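Local coordinates for protein chitinase (Chromobacterium violaceum, PDB 4TXG) that probably hydrolyses the glycosidic bonds of chitin, as a family 18 glycoside hydrolase with a predicted carbohydrate-binding module, at residues Gln130-Pro135 and Leu353-Ala358; Ser152-Ile157 and Asn634-Pro639; Gly253-Thr258 and Phe313-Ser318. All coordinates share one frame; numbering follows the deposited sequence.

Interaction 1. Residues Gln130-Pro135 and Leu353-Ala358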
loop_
_atom_site.group_PDB
_atom_site.type_symbol
_atom_site.label_atom_id
_atom_site.label_comp_id
_atom_site.label_asym_id
_atom_site.label_seq_id
_atom_site.Cartn_x
_atom_site.Cartn_y
_atom_site.Cartn_z
ATOM N N GLN A 130 22.298 -6.243 11.470
ATOM C CA GLN A 130 23.473 -5.872 12.261
ATOM C C GLN A 130 24.807 -6.401 11.724
ATOM O O GLN A 130 24.979 -7.599 11.494
ATOM C CB GLN A 130 23.303 -6.343 13.713
ATOM C CG GLN A 130 24.513 -6.044 14.599
ATOM C CD GLN A 130 24.414 -6.667 15.985
ATOM O OE1 GLN A 130 23.842 -6.079 16.905
ATOM N NE2 GLN A 130 24.981 -7.859 16.141
ATOM N N GLY A 131 25.748 -5.484 11.526
ATOM C CA GLY A 131 27.102 -5.837 11.150
ATOM C C GLY A 131 27.344 -6.012 9.660
ATOM O O GLY A 131 28.484 -5.932 9.205
ATOM N N VAL A 132 26.281 -6.274 8.904
ATOM C CA VAL A 132 26.404 -6.482 7.463
ATOM C C VAL A 132 26.646 -5.148 6.770
ATOM O O VAL A 132 25.948 -4.167 7.036
ATOM C CB VAL A 132 25.143 -7.169 6.885
ATOM C CG1 VAL A 132 25.200 -7.240 5.353
ATOM C CG2 VAL A 132 24.984 -8.573 7.493
ATOM N N ASP A 133 27.645 -5.109 5.894
ATOM C CA ASP A 133 27.982 -3.882 5.182
ATOM C C ASP A 133 27.010 -3.648 4.032
ATOM O O ASP A 133 27.355 -3.804 2.866
ATOM C CB ASP A 133 29.422 -3.937 4.673
ATOM C CG ASP A 133 29.893 -2.613 4.114
ATOM O OD1 ASP A 133 29.252 -1.577 4.411
ATOM O OD2 ASP A 133 30.905 -2.610 3.380
ATOM N N VAL A 134 25.783 -3.280 4.381
ATOM C CA VAL A 134 24.734 -3.057 3.394
ATOM C C VAL A 134 25.042 -1.796 2.599
ATOM O O VAL A 134 25.231 -0.733 3.186
ATOM C CB VAL A 134 23.373 -2.935 4.082
ATOM C CG1 VAL A 134 22.258 -2.754 3.064
ATOM C CG2 VAL A 134 23.129 -4.154 4.966
ATOM N N PRO A 135 25.090 -1.908 1.262
ATOM C CA PRO A 135 25.532 -0.796 0.405
ATOM C C PRO A 135 24.463 0.279 0.178
ATOM O O PRO A 135 24.053 0.511 -0.956
ATOM C CB PRO A 135 25.882 -1.498 -0.915
ATOM C CG PRO A 135 24.961 -2.676 -0.953
ATOM C CD PRO A 135 24.853 -3.142 0.487
ATOM N N LEU A 353 18.196 -10.313 1.797
ATOM C CA LEU A 353 18.498 -9.303 0.789
ATOM C C LEU A 353 19.656 -8.398 1.226
ATOM O O LEU A 353 20.462 -7.988 0.388
ATOM C CB LEU A 353 17.260 -8.479 0.459
ATOM C CG LEU A 353 16.302 -9.188 -0.507
ATOM C CD1 LEU A 353 15.227 -8.229 -0.955
ATOM C CD2 LEU A 353 17.045 -9.736 -1.702
ATOM N N ASP A 354 19.756 -8.094 2.520
ATOM C CA ASP A 354 20.897 -7.317 3.013
ATOM C C ASP A 354 22.210 -8.067 2.793
ATOM O O ASP A 354 23.192 -7.484 2.355
ATOM C CB ASP A 354 20.755 -6.981 4.506
ATOM C CG ASP A 354 19.795 -5.820 4.767
ATOM O OD1 ASP A 354 19.330 -5.183 3.804
ATOM O OD2 ASP A 354 19.509 -5.549 5.953
ATOM N N ARG A 355 22.234 -9.358 3.117
ATOM C CA ARG A 355 23.444 -10.154 2.914
ATOM C C ARG A 355 23.800 -10.275 1.437
ATOM O O ARG A 355 24.973 -10.168 1.071
ATOM C CB ARG A 355 23.282 -11.543 3.522
ATOM C CG ARG A 355 23.148 -11.510 5.028
ATOM C CD ARG A 355 23.011 -12.898 5.624
ATOM N NE ARG A 355 22.497 -12.799 6.985
ATOM C CZ ARG A 355 23.251 -12.576 8.052
ATOM N NH1 ARG A 355 22.688 -12.488 9.252
ATOM N NH2 ARG A 355 24.568 -12.448 7.918
ATOM N N ALA A 356 22.795 -10.495 0.592
ATOM C CA ALA A 356 23.016 -10.578 -0.854
ATOM C C ALA A 356 23.557 -9.252 -1.403
ATOM O O ALA A 356 24.448 -9.239 -2.254
ATOM C CB ALA A 356 21.725 -10.965 -1.575
ATOM N N ALA A 357 23.017 -8.142 -0.908
ATOM C CA ALA A 357 23.456 -6.815 -1.335
ATOM C C ALA A 357 24.927 -6.589 -0.985
ATOM O O ALA A 357 25.692 -6.052 -1.782
ATOM C CB ALA A 357 22.582 -5.736 -0.691
ATOM N N ALA A 358 25.317 -7.010 0.212
ATOM C CA ALA A 358 26.696 -6.863 0.644
ATOM C C ALA A 358 27.620 -7.707 -0.228
ATOM O O ALA A 358 28.728 -7.284 -0.566
ATOM C CB ALA A 358 26.838 -7.247 2.111
#

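Interaction 2. Residues Ser152-Ile157 and Asn634-Pro639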
loop_
_atom_site.group_PDB
_atom_site.type_symbol
_atom_site.label_atom_id
_atom_site.label_comp_id
_atom_site.label_asym_id
_atom_site.label_seq_id
_atom_site.Cartn_x
_atom_site.Cartn_y
_atom_site.Cartn_z
ATOM N N SER A 152 13.227 13.607 -10.335
ATOM C CA SER A 152 11.987 13.771 -9.591
ATOM C C SER A 152 12.222 13.955 -8.090
ATOM O O SER A 152 13.116 13.346 -7.511
ATOM C CB SER A 152 11.063 12.572 -9.820
ATOM O OG SER A 152 9.809 12.801 -9.171
ATOM N N ARG A 153 11.416 14.819 -7.482
ATOM C CA ARG A 153 11.378 15.030 -6.036
ATOM C C ARG A 153 10.606 13.926 -5.303
ATOM O O ARG A 153 10.781 13.722 -4.102
ATOM C CB ARG A 153 10.742 16.400 -5.757
ATOM C CG ARG A 153 10.516 16.774 -4.286
ATOM C CD ARG A 153 10.057 18.235 -4.156
ATOM N NE ARG A 153 8.835 18.529 -4.915
ATOM C CZ ARG A 153 8.805 19.093 -6.119
ATOM N NH1 ARG A 153 9.933 19.437 -6.725
ATOM N NH2 ARG A 153 7.641 19.317 -6.722
ATOM N N ARG A 154 9.737 13.236 -6.035
ATOM C CA ARG A 154 8.855 12.222 -5.456
ATOM C C ARG A 154 8.974 10.906 -6.193
ATOM O O ARG A 154 9.206 10.896 -7.400
ATOM C CB ARG A 154 7.389 12.669 -5.518
ATOM C CG ARG A 154 7.117 14.029 -4.914
ATOM C CD ARG A 154 7.169 14.014 -3.386
ATOM N NE ARG A 154 7.177 15.392 -2.892
ATOM C CZ ARG A 154 7.806 15.791 -1.795
ATOM N NH1 ARG A 154 8.447 14.900 -1.026
ATOM N NH2 ARG A 154 7.792 17.076 -1.471
ATOM N N ARG A 155 8.768 9.795 -5.492
ATOM C CA ARG A 155 8.641 8.531 -6.199
ATOM C C ARG A 155 7.401 8.585 -7.083
ATOM O O ARG A 155 6.392 9.179 -6.714
ATOM C CB ARG A 155 8.550 7.356 -5.236
ATOM C CG ARG A 155 9.765 7.207 -4.345
ATOM C CD ARG A 155 9.763 5.859 -3.641
ATOM N NE ARG A 155 10.828 5.801 -2.648
ATOM C CZ ARG A 155 10.688 6.234 -1.403
ATOM N NH1 ARG A 155 9.517 6.733 -1.015
ATOM N NH2 ARG A 155 11.710 6.160 -0.549
ATOM N N ILE A 156 7.514 7.980 -8.259
ATOM C CA ILE A 156 6.410 7.824 -9.187
ATOM C C ILE A 156 6.468 6.366 -9.603
ATOM O O ILE A 156 7.303 5.963 -10.418
ATOM C CB ILE A 156 6.521 8.770 -10.400
ATOM C CG1 ILE A 156 6.532 10.225 -9.931
ATOM C CG2 ILE A 156 5.375 8.518 -11.388
ATOM C CD1 ILE A 156 6.822 11.229 -11.056
ATOM N N ILE A 157 5.615 5.570 -8.975
ATOM C CA ILE A 157 5.710 4.118 -9.057
ATOM C C ILE A 157 4.546 3.550 -9.846
ATOM O O ILE A 157 3.401 3.653 -9.424
ATOM C CB ILE A 157 5.716 3.496 -7.655
ATOM C CG1 ILE A 157 6.846 4.098 -6.814
ATOM C CG2 ILE A 157 5.838 1.983 -7.721
ATOM C CD1 ILE A 157 6.464 4.254 -5.342
ATOM N N ASN A 634 5.516 16.136 -14.270
ATOM C CA ASN A 634 5.747 17.562 -14.494
ATOM C C ASN A 634 5.625 18.355 -13.195
ATOM O O ASN A 634 6.323 19.343 -12.987
ATOM C CB ASN A 634 4.772 18.107 -15.541
ATOM C CG ASN A 634 5.118 17.647 -16.950
ATOM O OD1 ASN A 634 6.290 17.427 -17.273
ATOM N ND2 ASN A 634 4.099 17.496 -17.795
ATOM N N THR A 635 4.736 17.905 -12.321
ATOM C CA THR A 635 4.562 18.533 -11.021
ATOM C C THR A 635 5.760 18.259 -10.109
ATOM O O THR A 635 6.271 19.167 -9.459
ATOM C CB THR A 635 3.277 18.037 -10.349
ATOM O OG1 THR A 635 2.161 18.311 -11.209
ATOM C CG2 THR A 635 3.068 18.719 -9.002
ATOM N N PHE A 636 6.223 17.011 -10.084
ATOM C CA PHE A 636 7.243 16.604 -9.114
ATOM C C PHE A 636 8.704 16.790 -9.571
ATOM O O PHE A 636 9.623 16.573 -8.777
ATOM C CB PHE A 636 7.022 15.134 -8.728
ATOM C CG PHE A 636 5.717 14.873 -8.014
ATOM C CD1 PHE A 636 5.098 15.872 -7.267
ATOM C CD2 PHE A 636 5.130 13.608 -8.065
ATOM C CE1 PHE A 636 3.906 15.626 -6.597
ATOM C CE2 PHE A 636 3.937 13.349 -7.405
ATOM C CZ PHE A 636 3.319 14.365 -6.661
ATOM N N SER A 637 8.930 17.181 -10.827
ATOM C CA SER A 637 10.296 17.393 -11.329
ATOM C C SER A 637 10.630 18.881 -11.505
ATOM O O SER A 637 11.717 19.250 -11.988
ATOM C CB SER A 637 10.501 16.661 -12.660
ATOM O OG SER A 637 9.654 17.203 -13.664
ATOM N N GLN A 638 9.681 19.725 -11.112
ATOM C CA GLN A 638 9.851 21.177 -11.121
ATOM C C GLN A 638 9.583 21.699 -9.707
ATOM O O GLN A 638 9.008 20.986 -8.901
ATOM C CB GLN A 638 8.904 21.820 -12.141
ATOM C CG GLN A 638 9.180 21.407 -13.591
ATOM C CD GLN A 638 10.560 21.843 -14.088
ATOM O OE1 GLN A 638 11.139 22.811 -13.593
ATOM N NE2 GLN A 638 11.088 21.122 -15.072
ATOM N N PRO A 639 10.018 22.932 -9.394
ATOM C CA PRO A 639 9.789 23.431 -8.029
ATOM C C PRO A 639 8.319 23.368 -7.603
ATOM O O PRO A 639 7.431 23.540 -8.445
ATOM C CB PRO A 639 10.271 24.878 -8.111
ATOM C CG PRO A 639 11.355 24.831 -9.150
ATOM C CD PRO A 639 10.860 23.848 -10.183
#

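Interaction 3. Residues Gly253-Thr258 and Phe313-Ser318. With CS (cesium ion), chain D.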
loop_
_atom_site.group_PDB
_atom_site.type_symbol
_atom_site.label_atom_id
_atom_site.label_comp_id
_atom_site.label_asym_id
_atom_site.label_seq_id
_atom_site.Cartn_x
_atom_site.Cartn_y
_atom_site.Cartn_z
ATOM N N GLY A 253 2.051 -11.742 -5.243
ATOM C CA GLY A 253 0.745 -11.871 -4.613
ATOM C C GLY A 253 -0.382 -11.194 -5.377
ATOM O O GLY A 253 -0.713 -11.580 -6.502
ATOM N N GLY A 254 -0.978 -10.180 -4.762
ATOM C CA GLY A 254 -2.167 -9.557 -5.311
ATOM C C GLY A 254 -3.409 -10.278 -4.831
ATOM O O GLY A 254 -3.313 -11.265 -4.107
ATOM N N TRP A 255 -4.579 -9.804 -5.252
ATOM C CA TRP A 255 -5.841 -10.339 -4.746
ATOM C C TRP A 255 -6.044 -11.800 -5.152
ATOM O O TRP A 255 -6.433 -12.628 -4.330
ATOM C CB TRP A 255 -7.013 -9.478 -5.229
ATOM C CG TRP A 255 -8.371 -9.839 -4.635
ATOM C CD1 TRP A 255 -9.477 -10.260 -5.323
ATOM C CD2 TRP A 255 -8.758 -9.793 -3.251
ATOM N NE1 TRP A 255 -10.519 -10.483 -4.458
ATOM C CE2 TRP A 255 -10.108 -10.204 -3.183
ATOM C CE3 TRP A 255 -8.096 -9.455 -2.067
ATOM C CZ2 TRP A 255 -10.809 -10.272 -1.976
ATOM C CZ3 TRP A 255 -8.794 -9.529 -0.865
ATOM C CH2 TRP A 255 -10.136 -9.941 -0.832
ATOM N N ALA A 256 -5.758 -12.115 -6.411
ATOM C CA ALA A 256 -6.019 -13.452 -6.945
ATOM C C ALA A 256 -4.950 -14.476 -6.573
ATOM O O ALA A 256 -5.248 -15.670 -6.431
ATOM C CB ALA A 256 -6.158 -13.393 -8.476
ATOM N N GLU A 257 -3.703 -14.037 -6.432
ATOM C CA GLU A 257 -2.623 -15.009 -6.231
ATOM C C GLU A 257 -1.858 -14.829 -4.917
ATOM O O GLU A 257 -0.721 -15.279 -4.778
ATOM C CB GLU A 257 -1.656 -14.965 -7.412
ATOM C CG GLU A 257 -2.308 -15.432 -8.720
ATOM C CD GLU A 257 -1.302 -15.660 -9.845
ATOM O OE1 GLU A 257 -0.784 -14.664 -10.394
ATOM O OE2 GLU A 257 -1.038 -16.835 -10.187
ATOM N N THR A 258 -2.493 -14.204 -3.939
ATOM C CA THR A 258 -1.949 -14.236 -2.582
ATOM C C THR A 258 -2.033 -15.655 -2.011
ATOM O O THR A 258 -1.111 -16.112 -1.333
ATOM C CB THR A 258 -2.688 -13.247 -1.652
ATOM O OG1 THR A 258 -2.149 -11.933 -1.848
ATOM C CG2 THR A 258 -2.521 -13.638 -0.188
ATOM N N PHE A 313 0.915 -9.112 -0.142
ATOM C CA PHE A 313 0.215 -10.143 0.621
ATOM C C PHE A 313 -1.147 -9.587 1.047
ATOM O O PHE A 313 -1.217 -8.707 1.908
ATOM C CB PHE A 313 1.120 -10.531 1.812
ATOM C CG PHE A 313 0.611 -11.640 2.721
ATOM C CD1 PHE A 313 -0.697 -12.119 2.686
ATOM C CD2 PHE A 313 1.485 -12.181 3.658
ATOM C CE1 PHE A 313 -1.118 -13.124 3.566
ATOM C CE2 PHE A 313 1.080 -13.196 4.530
ATOM C CZ PHE A 313 -0.227 -13.659 4.488
ATOM N N GLU A 314 -2.223 -10.076 0.425
ATOM C CA GLU A 314 -3.563 -9.570 0.721
ATOM C C GLU A 314 -4.433 -10.650 1.378
ATOM O O GLU A 314 -5.101 -11.401 0.664
ATOM C CB GLU A 314 -4.240 -9.051 -0.568
ATOM C CG GLU A 314 -3.389 -7.993 -1.320
ATOM C CD GLU A 314 -4.084 -7.319 -2.512
ATOM O OE1 GLU A 314 -5.279 -7.564 -2.773
ATOM O OE2 GLU A 314 -3.415 -6.524 -3.203
ATOM N N TYR A 315 -4.463 -10.739 2.715
ATOM C CA TYR A 315 -3.800 -9.828 3.665
ATOM C C TYR A 315 -3.394 -10.593 4.909
ATOM O O TYR A 315 -4.101 -11.520 5.304
ATOM C CB TYR A 315 -4.734 -8.702 4.123
ATOM C CG TYR A 315 -5.210 -7.817 3.020
ATOM C CD1 TYR A 315 -4.440 -6.749 2.595
ATOM C CD2 TYR A 315 -6.425 -8.059 2.393
ATOM C CE1 TYR A 315 -4.871 -5.935 1.580
ATOM C CE2 TYR A 315 -6.857 -7.258 1.370
ATOM C CZ TYR A 315 -6.076 -6.196 0.969
ATOM O OH TYR A 315 -6.514 -5.386 -0.050
ATOM N N PRO A 316 -2.302 -10.171 5.565
ATOM C CA PRO A 316 -1.895 -10.799 6.823
ATOM C C PRO A 316 -2.644 -10.194 8.010
ATOM O O PRO A 316 -2.033 -9.628 8.922
ATOM C CB PRO A 316 -0.398 -10.485 6.894
ATOM C CG PRO A 316 -0.306 -9.109 6.255
ATOM C CD PRO A 316 -1.335 -9.142 5.125
ATOM N N THR A 317 -3.966 -10.298 7.994
ATOM C CA THR A 317 -4.750 -9.686 9.049
ATOM C C THR A 317 -5.540 -10.731 9.827
ATOM O O THR A 317 -5.930 -11.769 9.282
ATOM C CB THR A 317 -5.711 -8.620 8.482
ATOM O OG1 THR A 317 -6.416 -7.977 9.550
ATOM C CG2 THR A 317 -6.710 -9.233 7.506
ATOM N N SER A 318 -5.780 -10.449 11.104
ATOM C CA SER A 318 -6.532 -11.362 11.951
ATOM C C SER A 318 -8.057 -11.140 11.889
ATOM O O SER A 318 -8.790 -11.795 12.627
ATOM C CB SER A 318 -6.058 -11.243 13.402
ATOM O OG SER A 318 -6.421 -9.981 13.955
HETATM CS CS CS D . -5.629 -4.608 -4.067
HETATM O O HOH W 1 -7.865 -5.978 -2.400
HETATM O O HOH W 2 -7.326 -5.926 -6.705
HETATM O O HOH W 3 -3.594 -3.164 -6.431
HETATM O O HOH W 4 -2.866 -5.282 -5.749
HETATM O O HOH W 5 -7.808 -3.050 -4.410
#

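Interaction 1. Residues Gln130-Pro135 and Leu353-Ala358
Val132, Val134 and Pro135, in the loop that leads toward the first barrel strand, lie against helix 338-360, which joins the fourth and fifth strands of the family 18 (β/α)8 barrel. Val132 reaches the helix with both methyls. CG1, set anti to the backbone N (chi1 173°), meets the Ala358 CB at 3.6 Å and also touches the carbonyl O of Asp354. CG2 sits over one face of the Arg355 guanidinium, 3.9 Å from Arg355 NH2, and the two side chains cross at about a right angle. That arginine is extended from CG to NE and reaches out from the helix, with its NE in a salt bridge to Asp351.

At Asp133 the loop makes an inverse gamma turn, closed by a weak Val134 N to Val132 O bond. This brings the Asp133 O within 3.6 Å of Ala358 CB and directs Val134 to the helix flank, where its CG2 lies 3.7 Å from Asp354 CB. The Asp354 carboxylate is held by neighbours: OD1 pairs with Arg350, while OD2 is hydrogen-bonded to Thr129 OG1, just before this segment.

Pro135 finishes the contact, its CD 3.6 Å from Ala357 CB and its CG the same distance from Ala357 O. The small alanines let the proline ring come close to the helix backbone. No hydrogen bond passes directly between the two segments; they meet by van der Waals packing, largely of apolar side chains, in which an irregular N-terminal segment lies on the outer helix between strands four and five of the (β/α)8 barrel.

Interaction 2. Residues Ser152-Ile157 and Asn634-Pro639
Arg153 and Phe636 meet at the base of the TIM barrel, where the chain entering the first strand, 155-161, passes the C-terminal end of helix 627-636, the helix that follows the eighth strand. The backbone joins first: Arg153 N donates to Phe636 O over 2.8 Å in a nearly straight bond.

From there the Arg153 side chain can be followed outward. Its CB rests 3.2 Å from that same Phe636 O. CG stands over the centre of the Arg154 guanidinium, 3.7 Å above its plane. Beyond it the chain bends at CG-CD (chi3 57°), which folds the tip back over the helix end and puts Phe636 O above one face of the Arg153 guanidinium. NH1 and NH2 then close end-on upon a single acceptor, Gln638 O: NH1 at 2.8 Å, approaching from above the carbonyl plane, and NH2 at 3.1 Å, almost straight in line with the C=O bond. NH2 also makes a weak bond to Thr635 O and a salt bridge to Asp593 of helix 582-594. The gathered carbonyls at this helix end would be expected to favour the positive charge.

Asp593 takes Arg154 as well, through NE, so one aspartate ties two successive arginines to the neighbouring helix. Phe636 is buried between that helix and the incoming chain, with Ile156 CG1 at its ring edge, 4.1 Å from CD2. Arg154, bent at chi2, stands its guanidinium almost perpendicular to the phenyl plane (88°) and makes a CH-pi contact: its CG lies 3.6 Å from the Phe636 ring centroid, 16° off the normal.

Interaction 3. Residues Gly253-Thr258 and Phe313-Ser318
Glu314 and Trp255 cross at about a right angle beside a bound cesium ion, with the carboxylate turned 43° from the indole plane. Glu314 OE1 comes to the indole's edge, 3.5 Å from Trp255 CE3. With the chain extended beyond CG (chi2 -173°), both carboxylate oxygens reach the metal, OE2 at 3.0 Å and OE1 at 3.2 Å from the cesium. Met395 SD and five waters complete the site.

Tyr315 follows a cis peptide bond, and its ring folds back so that Glu314 CB lies over the centre of one face. It crosses Trp255 at about a right angle, with Tyr315 CE2 3.7 Å from Trp255 CZ3 at the indole's edge. Its OH hydrogen-bonds a cesium-bound water.

Thr258 OG1 is used twice: it accepts from Glu314 N at 2.9 Å (166°) and donates to Gly254 O at 2.6 Å. This fixes the backbone of the glutamate against the turn. Thr258 CG2 meanwhile packs on Phe313 CD1.

Sequence and position match the family 18 active site: Gly253 and Gly254 end the SxGG motif, and Glu314 occupies the final position of DxxDxDxE, consistent with the general acid of these chitinases.

From the N terminus, residues 130-135 come first and close a loop of more than two hundred residues on reaching helix 338-360 in interaction 1. Before that loop ends, 152-157 opens the far larger one of interaction 2, closed only at the end of helix 627-636, so these two contacts cross along the chain. Interaction 3 is nested inside both, linking the ends of the third and fourth barrel strands. The three sites stay apart, with centres 28 to 30 Å from one another. Together they join the N-terminal segment to an outer helix, the barrel's first strand to its last helix, and two adjacent loops at the putative catalytic end.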